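Side-chain contacts in Ika8 (Synthetic construct, PDB 6G6O), which forms a computationally designed, symmetrical eight-bladed beta-propeller of the WD40 type, an artificial protein: residues Ile27-Ser30 against Thr36-Val39; Val68-Lys73 against Lys78-Gly83; Ala177-Ala182 against Ser216-Leu221; Ile187-Ser190 against Thr196-Val199. All blocks are in the same frame, centred on the assembly; numbering follows the deposited sequence.

Contact 1 (Ile27-Ser30 against Thr36-Val39); sequences IVVS and TIKV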
loop_
_atom_site.group_PDB
_atom_site.type_symbol
_atom_site.label_atom_id
_atom_site.label_comp_id
_atom_site.label_asym_id
_atom_site.label_seq_id
_atom_site.Cartn_x
_atom_site.Cartn_y
_atom_site.Cartn_z
ATOM N N ILE A 27 -1.683 17.044 5.033
ATOM C CA ILE A 27 -0.868 17.152 3.832
ATOM C C ILE A 27 -1.047 15.884 3.014
ATOM O O ILE A 27 -1.040 14.774 3.559
ATOM C CB ILE A 27 0.619 17.378 4.178
ATOM C CG1 ILE A 27 0.815 18.761 4.803
ATOM C CG2 ILE A 27 1.491 17.217 2.943
ATOM C CD1 ILE A 27 2.265 19.157 4.978
ATOM N N VAL A 28 -1.223 16.050 1.706
ATOM C CA VAL A 28 -1.337 14.941 0.771
ATOM C C VAL A 28 -0.153 15.001 -0.182
ATOM O O VAL A 28 0.156 16.068 -0.728
ATOM C CB VAL A 28 -2.670 14.982 -0.001
ATOM C CG1 VAL A 28 -2.602 14.103 -1.241
ATOM C CG2 VAL A 28 -3.812 14.538 0.894
ATOM N N VAL A 29 0.516 13.867 -0.367
ATOM C CA VAL A 29 1.590 13.725 -1.343
ATOM C C VAL A 29 1.109 12.757 -2.412
ATOM O O VAL A 29 0.724 11.622 -2.106
ATOM C CB VAL A 29 2.892 13.231 -0.694
ATOM C CG1 VAL A 29 4.025 13.241 -1.706
ATOM C CG2 VAL A 29 3.242 14.087 0.511
ATOM N N SER A 30 1.123 13.201 -3.664
ATOM C CA SER A 30 0.665 12.390 -4.781
ATOM C C SER A 30 1.765 12.280 -5.825
ATOM O O SER A 30 2.472 13.252 -6.102
ATOM C CB SER A 30 -0.603 12.983 -5.408
ATOM O OG SER A 30 -0.333 14.228 -6.027
ATOM N N THR A 36 5.948 13.184 -11.811
ATOM C CA THR A 36 5.649 14.389 -11.052
ATOM C C THR A 36 5.117 14.034 -9.670
ATOM O O THR A 36 4.260 13.157 -9.529
ATOM C CB THR A 36 4.634 15.250 -11.803
ATOM O OG1 THR A 36 3.459 14.477 -12.079
ATOM C CG2 THR A 36 5.225 15.744 -13.115
ATOM N N ILE A 37 5.635 14.716 -8.653
ATOM C CA ILE A 37 5.159 14.592 -7.281
ATOM C C ILE A 37 4.639 15.954 -6.846
ATOM O O ILE A 37 5.310 16.973 -7.050
ATOM C CB ILE A 37 6.268 14.100 -6.333
ATOM C CG1 ILE A 37 6.822 12.756 -6.810
ATOM C CG2 ILE A 37 5.745 13.984 -4.908
ATOM C CD1 ILE A 37 7.745 12.092 -5.816
ATOM N N LYS A 38 3.444 15.975 -6.260
ATOM C CA LYS A 38 2.812 17.210 -5.821
ATOM C C LYS A 38 2.419 17.096 -4.356
ATOM O O LYS A 38 1.965 16.040 -3.906
ATOM C CB LYS A 38 1.581 17.537 -6.674
ATOM C CG LYS A 38 1.914 17.990 -8.086
ATOM C CD LYS A 38 0.664 18.084 -8.945
ATOM C CE LYS A 38 0.986 18.589 -10.344
ATOM N NZ LYS A 38 1.433 20.009 -10.333
ATOM N N VAL A 39 2.598 18.188 -3.618
ATOM C CA VAL A 39 2.287 18.256 -2.194
ATOM C C VAL A 39 1.093 19.184 -2.018
ATOM O O VAL A 39 1.146 20.354 -2.414
ATOM C CB VAL A 39 3.493 18.743 -1.376
ATOM C CG1 VAL A 39 3.150 18.782 0.103
ATOM C CG2 VAL A 39 4.701 17.853 -1.633
#
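The central beta hairpin of a WD40-type propeller blade sets Ile27 and Val29 of one strand against Val39 and Ile37 of the other. The strands run antiparallel at 172°, and Ser30 and Lys38 are a hydrogen-bonded pair: Ser30 N donates a hydrogen bond to Lys38 O at 3.0 Å, and Lys38 N donates one to Ser30 O at 2.9 Å. Ser30 O also receives the CA-H of Ile37, with CA 3.2 Å away, so this one carbonyl is engaged by two neighbouring residues of the partner strand.

Val29 and Val39 form the non-hydrogen-bonded pair, but their methyls look past each other. Val29 holds CG1 anti to its nitrogen (chi1 -174°), on the side where CG2 of Ile37 lies, 3.7 Å off. At the other end Ile27 CG2 meets Val39 CG1 at 3.6 Å. Both meetings are of methyls only, each on a diagonal. The face they make is closed by the next blade, where Leu61, Phe63 and Trp80 touch it.

Ser30 and Lys38 occupy the reverse face. There the lysine chain leads away to a salt bridge with Asp50, while the serine hydroxyl is hydrogen-bonded to Trp40 NE1, a piece of the tryptophan-serine-histidine-aspartate network familiar from WD40 repeats. Across the pair itself, Ser30 OG merely rests beside the lysine stem, 3.9 Å from Lys38 CB.

Contact 2 (Val68-Lys73 against Lys78-Gly83); sequences VVSGAK and KVWYIG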
loop_
_atom_site.group_PDB
_atom_site.type_symbol
_atom_site.label_atom_id
_atom_site.label_comp_id
_atom_site.label_asym_id
_atom_site.label_seq_id
_atom_site.Cartn_x
_atom_site.Cartn_y
_atom_site.Cartn_z
ATOM N N VAL A 68 9.278 12.295 3.481
ATOM C CA VAL A 68 8.614 11.479 2.475
ATOM C C VAL A 68 9.676 10.759 1.658
ATOM O O VAL A 68 10.652 11.375 1.213
ATOM C CB VAL A 68 7.686 12.322 1.580
ATOM C CG1 VAL A 68 8.393 13.566 1.123
ATOM C CG2 VAL A 68 7.218 11.509 0.383
ATOM N N VAL A 69 9.498 9.452 1.492
ATOM C CA VAL A 69 10.365 8.622 0.667
ATOM C C VAL A 69 9.589 8.243 -0.585
ATOM O O VAL A 69 8.443 7.787 -0.496
ATOM C CB VAL A 69 10.837 7.372 1.428
ATOM C CG1 VAL A 69 11.867 6.613 0.614
ATOM C CG2 VAL A 69 11.403 7.770 2.779
ATOM N N SER A 70 10.206 8.440 -1.747
ATOM C CA SER A 70 9.548 8.204 -3.025
ATOM C C SER A 70 10.426 7.326 -3.902
ATOM O O SER A 70 11.617 7.601 -4.069
ATOM C CB SER A 70 9.239 9.523 -3.738
ATOM O OG SER A 70 10.416 10.115 -4.257
ATOM N N GLY A 71 9.833 6.272 -4.457
ATOM C CA GLY A 71 10.512 5.417 -5.409
ATOM C C GLY A 71 9.910 5.556 -6.789
ATOM O O GLY A 71 8.750 5.956 -6.921
ATOM N N ALA A 72 10.675 5.231 -7.829
ATOM C CA ALA A 72 10.233 5.429 -9.200
ATOM C C ALA A 72 10.450 4.155 -10.006
ATOM O O ALA A 72 10.952 3.146 -9.502
ATOM C CB ALA A 72 10.962 6.610 -9.850
ATOM N N LYS A 73 10.062 4.213 -11.282
ATOM C CA LYS A 73 10.214 3.080 -12.182
ATOM C C LYS A 73 11.645 2.911 -12.678
ATOM O O LYS A 73 11.990 1.832 -13.171
ATOM C CB LYS A 73 9.267 3.231 -13.376
ATOM C CG LYS A 73 8.791 1.920 -13.980
ATOM C CD LYS A 73 7.659 1.307 -13.172
ATOM C CE LYS A 73 6.593 0.708 -14.079
ATOM N NZ LYS A 73 5.461 0.122 -13.307
ATOM N N LYS A 78 14.248 8.398 -3.314
ATOM C CA LYS A 78 14.607 9.722 -2.834
ATOM C C LYS A 78 13.961 9.983 -1.482
ATOM O O LYS A 78 12.832 9.555 -1.226
ATOM C CB LYS A 78 14.197 10.803 -3.841
ATOM C CG LYS A 78 14.886 10.656 -5.189
ATOM C CD LYS A 78 14.411 11.690 -6.201
ATOM C CE LYS A 78 14.901 13.085 -5.855
ATOM N NZ LYS A 78 14.663 14.044 -6.971
ATOM N N VAL A 79 14.698 10.679 -0.621
ATOM C CA VAL A 79 14.252 11.055 0.716
ATOM C C VAL A 79 14.353 12.570 0.814
ATOM O O VAL A 79 15.441 13.133 0.634
ATOM C CB VAL A 79 15.095 10.377 1.808
ATOM C CG1 VAL A 79 14.648 10.825 3.186
ATOM C CG2 VAL A 79 15.018 8.862 1.676
ATOM N N TRP A 80 13.232 13.234 1.088
ATOM C CA TRP A 80 13.231 14.688 1.045
ATOM C C TRP A 80 12.292 15.261 2.098
ATOM O O TRP A 80 11.410 14.577 2.624
ATOM C CB TRP A 80 12.859 15.212 -0.351
ATOM C CG TRP A 80 11.749 14.478 -1.043
ATOM C CD1 TRP A 80 11.824 13.261 -1.656
ATOM C CD2 TRP A 80 10.404 14.936 -1.226
ATOM N NE1 TRP A 80 10.606 12.925 -2.194
ATOM C CE2 TRP A 80 9.717 13.937 -1.944
ATOM C CE3 TRP A 80 9.711 16.090 -0.844
ATOM C CZ2 TRP A 80 8.371 14.056 -2.289
ATOM C CZ3 TRP A 80 8.376 16.208 -1.187
ATOM C CH2 TRP A 80 7.721 15.197 -1.902
ATOM N N TYR A 81 12.509 16.541 2.394
ATOM C CA TYR A 81 11.736 17.263 3.396
ATOM C C TYR A 81 10.404 17.712 2.806
ATOM O O TYR A 81 10.364 18.303 1.724
ATOM C CB TYR A 81 12.538 18.468 3.890
ATOM C CG TYR A 81 11.955 19.185 5.086
ATOM C CD1 TYR A 81 11.504 18.483 6.194
ATOM C CD2 TYR A 81 11.876 20.572 5.112
ATOM C CE1 TYR A 81 10.977 19.140 7.288
ATOM C CE2 TYR A 81 11.353 21.237 6.202
ATOM C CZ TYR A 81 10.905 20.518 7.285
ATOM O OH TYR A 81 10.385 21.178 8.372
ATOM N N ILE A 82 9.313 17.436 3.523
ATOM C CA ILE A 82 7.990 17.768 3.002
ATOM C C ILE A 82 7.804 19.278 2.893
ATOM O O ILE A 82 7.101 19.760 1.996
ATOM C CB ILE A 82 6.896 17.121 3.873
ATOM C CG1 ILE A 82 5.523 17.285 3.219
ATOM C CG2 ILE A 82 6.898 17.703 5.278
ATOM C CD1 ILE A 82 5.409 16.595 1.885
ATOM N N GLY A 83 8.440 20.049 3.778
ATOM C CA GLY A 83 8.230 21.486 3.780
ATOM C C GLY A 83 8.920 22.202 2.638
ATOM O O GLY A 83 8.405 23.200 2.128
#
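Val68 lies over the face of the Trp80 indole while Ser70 stands at its rim, so one ring is met from two directions inside the hairpin of a WD40 propeller blade. CG1 of Val68 sits above the six-membered ring in a CH-pi contact, only 4° off the normal through its centre. The second methyl is displaced outward, CG2 of Val68 lying 3.9 Å from Trp80 CZ2. With CG held between nitrogen and carbonyl carbon (chi1 41°), the indole turns back over the partner strand instead of continuing along its own.

At the rim, the indole N-H of Trp80 makes a weak but nearly straight hydrogen bond to Ser70, NE1 to OG 3.5 Å. That hydroxyl is also bonded to His54 NE2, which together with Trp80 recalls the structural tetrad of WD40 repeats. Beyond the two segments, His51 stacks on the indole, and Ile37 and Val39 of the preceding blade touch it. With a leucine in place of Trp80, Ser70 OG would lose its indole partner, and Val68 and His51 would probably be left with a gap where the flat ring had covered Val68.

Beneath, the backbones hold the register through two reciprocal pairs, Val68 with Trp80 and Ser70 with Lys78; Trp80 N lies 3.2 Å from Val68 O. On the opposite face of the sheet the valines stand side by side, CG2 of Val69 3.9 Å from CG2 of Val79.

Contact 3 (Ala177-Ala182 against Ser216-Leu221); sequences AITALA and SEVTAL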
loop_
_atom_site.group_PDB
_atom_site.type_symbol
_atom_site.label_atom_id
_atom_site.label_comp_id
_atom_site.label_asym_id
_atom_site.label_seq_id
_atom_site.Cartn_x
_atom_site.Cartn_y
_atom_site.Cartn_z
ATOM N N ALA A 177 0.765 -14.897 -6.749
ATOM C CA ALA A 177 1.431 -13.648 -6.405
ATOM C C ALA A 177 0.872 -13.063 -5.115
ATOM O O ALA A 177 -0.342 -13.031 -4.901
ATOM C CB ALA A 177 1.281 -12.641 -7.546
ATOM N N ILE A 178 1.774 -12.606 -4.249
ATOM C CA ILE A 178 1.371 -11.992 -2.992
ATOM C C ILE A 178 0.810 -10.605 -3.270
ATOM O O ILE A 178 1.426 -9.801 -3.980
ATOM C CB ILE A 178 2.557 -11.921 -2.021
ATOM C CG1 ILE A 178 3.205 -13.298 -1.863
ATOM C CG2 ILE A 178 2.113 -11.372 -0.676
ATOM C CD1 ILE A 178 2.255 -14.364 -1.385
ATOM N N THR A 179 -0.365 -10.317 -2.713
ATOM C CA THR A 179 -0.979 -9.003 -2.851
ATOM C C THR A 179 -0.821 -8.143 -1.604
ATOM O O THR A 179 -0.635 -6.928 -1.720
ATOM C CB THR A 179 -2.467 -9.140 -3.195
ATOM O OG1 THR A 179 -3.165 -9.733 -2.095
ATOM C CG2 THR A 179 -2.649 -10.007 -4.430
ATOM N N ALA A 180 -0.876 -8.742 -0.417
ATOM C CA ALA A 180 -0.661 -8.008 0.823
ATOM C C ALA A 180 -0.318 -8.994 1.931
ATOM O O ALA A 180 -0.545 -10.200 1.808
ATOM C CB ALA A 180 -1.884 -7.172 1.210
ATOM N N LEU A 181 0.231 -8.456 3.020
ATOM C CA LEU A 181 0.595 -9.260 4.182
ATOM C C LEU A 181 0.732 -8.346 5.396
ATOM O O LEU A 181 0.730 -7.120 5.277
ATOM C CB LEU A 181 1.887 -10.050 3.930
ATOM C CG LEU A 181 3.093 -9.286 3.380
ATOM C CD1 LEU A 181 4.016 -8.846 4.503
ATOM C CD2 LEU A 181 3.848 -10.136 2.374
ATOM N N ALA A 182 0.847 -8.966 6.572
ATOM C CA ALA A 182 1.029 -8.247 7.828
ATOM C C ALA A 182 1.588 -9.215 8.862
ATOM O O ALA A 182 1.532 -10.435 8.686
ATOM C CB ALA A 182 -0.283 -7.626 8.314
ATOM N N SER A 216 -12.352 -15.445 -6.357
ATOM C CA SER A 216 -11.327 -15.814 -7.320
ATOM C C SER A 216 -10.730 -14.548 -7.919
ATOM O O SER A 216 -11.456 -13.603 -8.242
ATOM C CB SER A 216 -11.899 -16.704 -8.427
ATOM O OG SER A 216 -12.312 -17.958 -7.912
ATOM N N GLU A 217 -9.403 -14.537 -8.059
ATOM C CA GLU A 217 -8.664 -13.371 -8.533
ATOM C C GLU A 217 -8.935 -12.144 -7.673
ATOM O O GLU A 217 -9.690 -11.255 -8.081
ATOM C CB GLU A 217 -9.009 -13.048 -9.991
ATOM C CG GLU A 217 -9.054 -14.232 -10.934
ATOM C CD GLU A 217 -9.339 -13.804 -12.362
ATOM O OE1 GLU A 217 -8.450 -13.186 -12.986
ATOM O OE2 GLU A 217 -10.453 -14.072 -12.856
ATOM N N VAL A 218 -8.333 -12.075 -6.492
ATOM C CA VAL A 218 -8.454 -10.875 -5.674
ATOM C C VAL A 218 -7.454 -9.837 -6.167
ATOM O O VAL A 218 -6.360 -10.165 -6.640
ATOM C CB VAL A 218 -8.260 -11.191 -4.177
ATOM C CG1 VAL A 218 -9.221 -12.285 -3.737
ATOM C CG2 VAL A 218 -6.821 -11.581 -3.883
ATOM N N THR A 219 -7.845 -8.569 -6.077
ATOM C CA THR A 219 -7.031 -7.467 -6.570
ATOM C C THR A 219 -6.461 -6.592 -5.468
ATOM O O THR A 219 -5.375 -6.036 -5.641
ATOM C CB THR A 219 -7.849 -6.582 -7.520
ATOM O OG1 THR A 219 -8.980 -6.047 -6.821
ATOM C CG2 THR A 219 -8.339 -7.390 -8.706
ATOM N N ALA A 220 -7.164 -6.458 -4.348
ATOM C CA ALA A 220 -6.719 -5.623 -3.245
ATOM C C ALA A 220 -7.018 -6.326 -1.930
ATOM O O ALA A 220 -8.024 -7.028 -1.798
ATOM C CB ALA A 220 -7.391 -4.245 -3.277
ATOM N N LEU A 221 -6.129 -6.134 -0.961
ATOM C CA LEU A 221 -6.279 -6.710 0.365
ATOM C C LEU A 221 -5.973 -5.654 1.415
ATOM O O LEU A 221 -5.277 -4.670 1.155
ATOM C CB LEU A 221 -5.356 -7.918 0.573
ATOM C CG LEU A 221 -5.799 -9.274 0.030
ATOM C CD1 LEU A 221 -4.872 -10.351 0.545
ATOM C CD2 LEU A 221 -7.227 -9.571 0.431
#
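Thr179 and Ala180, consecutive residues of one strand, both point toward Leu221, although neighbours in a regular strand would turn to opposite sides. The break in alternation is a classic beta bulge: both residues face Gly191 in the adjoining strand, and Thr179 has a psi of -36°, far from an extended value. The hydroxyl rather than the methyl of Thr179 does the touching. Its OG1 lies 3.2 Å from Leu221 CD1 and 3.4 Å from Leu221 CG, the two side chains crossing at about a right angle. This is a close polar-to-apolar contact and brings the oxygen no donor; its hydrogen-bonding partner is Gly191 O, within its own blade.

Next to it the packing is purely apolar, with CB of Ala180 3.6 Å from CB of Leu221. Leucine CG lies opposite its carbonyl carbon (chi1 -81°), which carries the branch past the alanine to the threonine hydroxyl.

The two segments belong to the innermost strands of successive propeller blades. Their axes run in the same general direction, 25° apart, with a closest approach of 6.2 Å, and hydrogen bonds between them are absent: the blades meet here mainly through side chains. A second classic bulge, Thr219 and Ala220 facing Gly231, repeats the irregularity one blade on. Leu221 also packs on Val228 and Ser230 of its own sheet, and its carbonyl oxygen is bonded to a glycerol, probably taken up from the crystallisation liquor. Farther along, Val218 makes a looser contact, its carbonyl oxygen 4.3 Å from Thr179 CG2.

Contact 4 (Ile187-Ser190 against Thr196-Val199); sequences IVVS and TIKV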
loop_
_atom_site.group_PDB
_atom_site.type_symbol
_atom_site.label_atom_id
_atom_site.label_comp_id
_atom_site.label_asym_id
_atom_site.label_seq_id
_atom_site.Cartn_x
_atom_site.Cartn_y
_atom_site.Cartn_z
ATOM N N ILE A 187 2.733 -14.286 14.635
ATOM C CA ILE A 187 1.806 -14.482 13.536
ATOM C C ILE A 187 2.301 -13.664 12.359
ATOM O O ILE A 187 2.611 -12.474 12.501
ATOM C CB ILE A 187 0.376 -14.066 13.934
ATOM C CG1 ILE A 187 -0.155 -15.004 15.021
ATOM C CG2 ILE A 187 -0.553 -14.054 12.721
ATOM C CD1 ILE A 187 -0.583 -16.328 14.495
ATOM N N VAL A 188 2.383 -14.309 11.205
ATOM C CA VAL A 188 2.542 -13.647 9.923
ATOM C C VAL A 188 1.362 -14.076 9.074
ATOM O O VAL A 188 1.106 -15.276 8.934
ATOM C CB VAL A 188 3.870 -14.023 9.245
ATOM C CG1 VAL A 188 3.810 -13.719 7.760
ATOM C CG2 VAL A 188 5.018 -13.290 9.901
ATOM N N VAL A 189 0.617 -13.108 8.552
ATOM C CA VAL A 189 -0.519 -13.381 7.682
ATOM C C VAL A 189 -0.194 -12.825 6.305
ATOM O O VAL A 189 0.283 -11.692 6.184
ATOM C CB VAL A 189 -1.826 -12.780 8.239
ATOM C CG1 VAL A 189 -1.646 -11.303 8.570
ATOM C CG2 VAL A 189 -2.973 -12.988 7.261
ATOM N N SER A 190 -0.424 -13.632 5.274
ATOM C CA SER A 190 -0.193 -13.221 3.899
ATOM C C SER A 190 -1.410 -13.576 3.062
ATOM O O SER A 190 -2.156 -14.503 3.384
ATOM C CB SER A 190 1.063 -13.882 3.308
ATOM O OG SER A 190 0.911 -15.289 3.225
ATOM N N THR A 196 -6.359 -17.068 -1.525
ATOM C CA THR A 196 -5.901 -17.796 -0.351
ATOM C C THR A 196 -5.316 -16.840 0.682
ATOM O O THR A 196 -4.678 -15.841 0.340
ATOM C CB THR A 196 -4.856 -18.844 -0.739
ATOM O OG1 THR A 196 -3.741 -18.203 -1.368
ATOM C CG2 THR A 196 -5.454 -19.866 -1.693
ATOM N N ILE A 197 -5.542 -17.153 1.955
ATOM C CA ILE A 197 -4.996 -16.393 3.070
ATOM C C ILE A 197 -4.330 -17.376 4.020
ATOM O O ILE A 197 -4.964 -18.338 4.468
ATOM C CB ILE A 197 -6.082 -15.576 3.797
ATOM C CG1 ILE A 197 -6.460 -14.339 2.974
ATOM C CG2 ILE A 197 -5.616 -15.181 5.194
ATOM C CD1 ILE A 197 -5.604 -13.123 3.251
ATOM N N LYS A 198 -3.057 -17.140 4.324
ATOM C CA LYS A 198 -2.258 -18.063 5.116
ATOM C C LYS A 198 -1.703 -17.349 6.338
ATOM O O LYS A 198 -1.112 -16.270 6.221
ATOM C CB LYS A 198 -1.128 -18.657 4.275
ATOM C CG LYS A 198 -1.629 -19.551 3.150
ATOM C CD LYS A 198 -0.509 -20.374 2.542
ATOM C CE LYS A 198 -1.033 -21.293 1.456
ATOM N NZ LYS A 198 0.025 -22.211 0.957
ATOM N N VAL A 199 -1.895 -17.956 7.506
ATOM C CA VAL A 199 -1.448 -17.410 8.782
ATOM C C VAL A 199 -0.273 -18.249 9.263
ATOM O O VAL A 199 -0.408 -19.463 9.462
ATOM C CB VAL A 199 -2.582 -17.396 9.817
ATOM C CG1 VAL A 199 -2.036 -17.090 11.201
ATOM C CG2 VAL A 199 -3.639 -16.384 9.417
#
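The flat groups through which Ser190 and Lys198 meet are peptide units, not rings, and the side chains divide between the two faces of the sheet they build. On one face stand Ile187, Val189, Ile197 and Val199; on the other, Ser190 and Lys198. Between the faces the peptides join edge to edge by reciprocal hydrogen bonds, Ser190 N to Lys198 O and Lys198 N to Ser190 O, both 2.9 Å. Lys198 O additionally takes the CA-H of Val189, with CA 3.3 Å away.

This is the central hairpin of a WD40 blade. On its apolar face Val199 CG1 is touched by two branches of one isoleucine, CG2 and CD1 of Ile187, each at 3.7 Å. The bend at chi2 (-77°) is what carries CD1 inward to that methyl. Val189 uses CG2, which reaches Ile197 CG2 at 4.0 Å and Val199 CG2 at 4.1 Å. Phe223 of the following blade packs against Val189 and Ile197.

On the polar face the side chains find partners outside the two segments. Ser190 OG is hydrogen-bonded to both His174 NE2 and Trp200 NE1, and Thr196 OG1 to His174 ND1 and Asp194, a chain resembling the structural tetrad of WD40 repeats; Lys198 NZ goes to Gly173 O. The buried serine hydroxyl is thus gripped by two partners, and with both ring nitrogens of His174 engaged, the imidazole is likely to be fixed in rotation while the aspartate may polarise it through the threonine.

The four contacts sample a single architecture at two places on the ring. Contacts 1 and 2, hairpins of successive blades with centres 10 Å apart, interlock: Ile82 CD1 lies 3.6 Å from both Val29 CG2 and Val39 CG1. Contacts 3 and 4 meet within one sheet, where strand 178-184 of the first neighbours strand 187-192 of the second, joined by a probable hydrogen bond from Ala182 N to Val189 O at 2.8 Å; Leu221 CD1 carries the blade interface outward to Ile197 CD1, 3.9 Å away. The two groups lie on opposite sides of the chain's centre, contacts 1 and 4 about 33 Å apart between centres. Contact 3 adjoins the bound glycerol, about 6 Å from the Leu221 side chain.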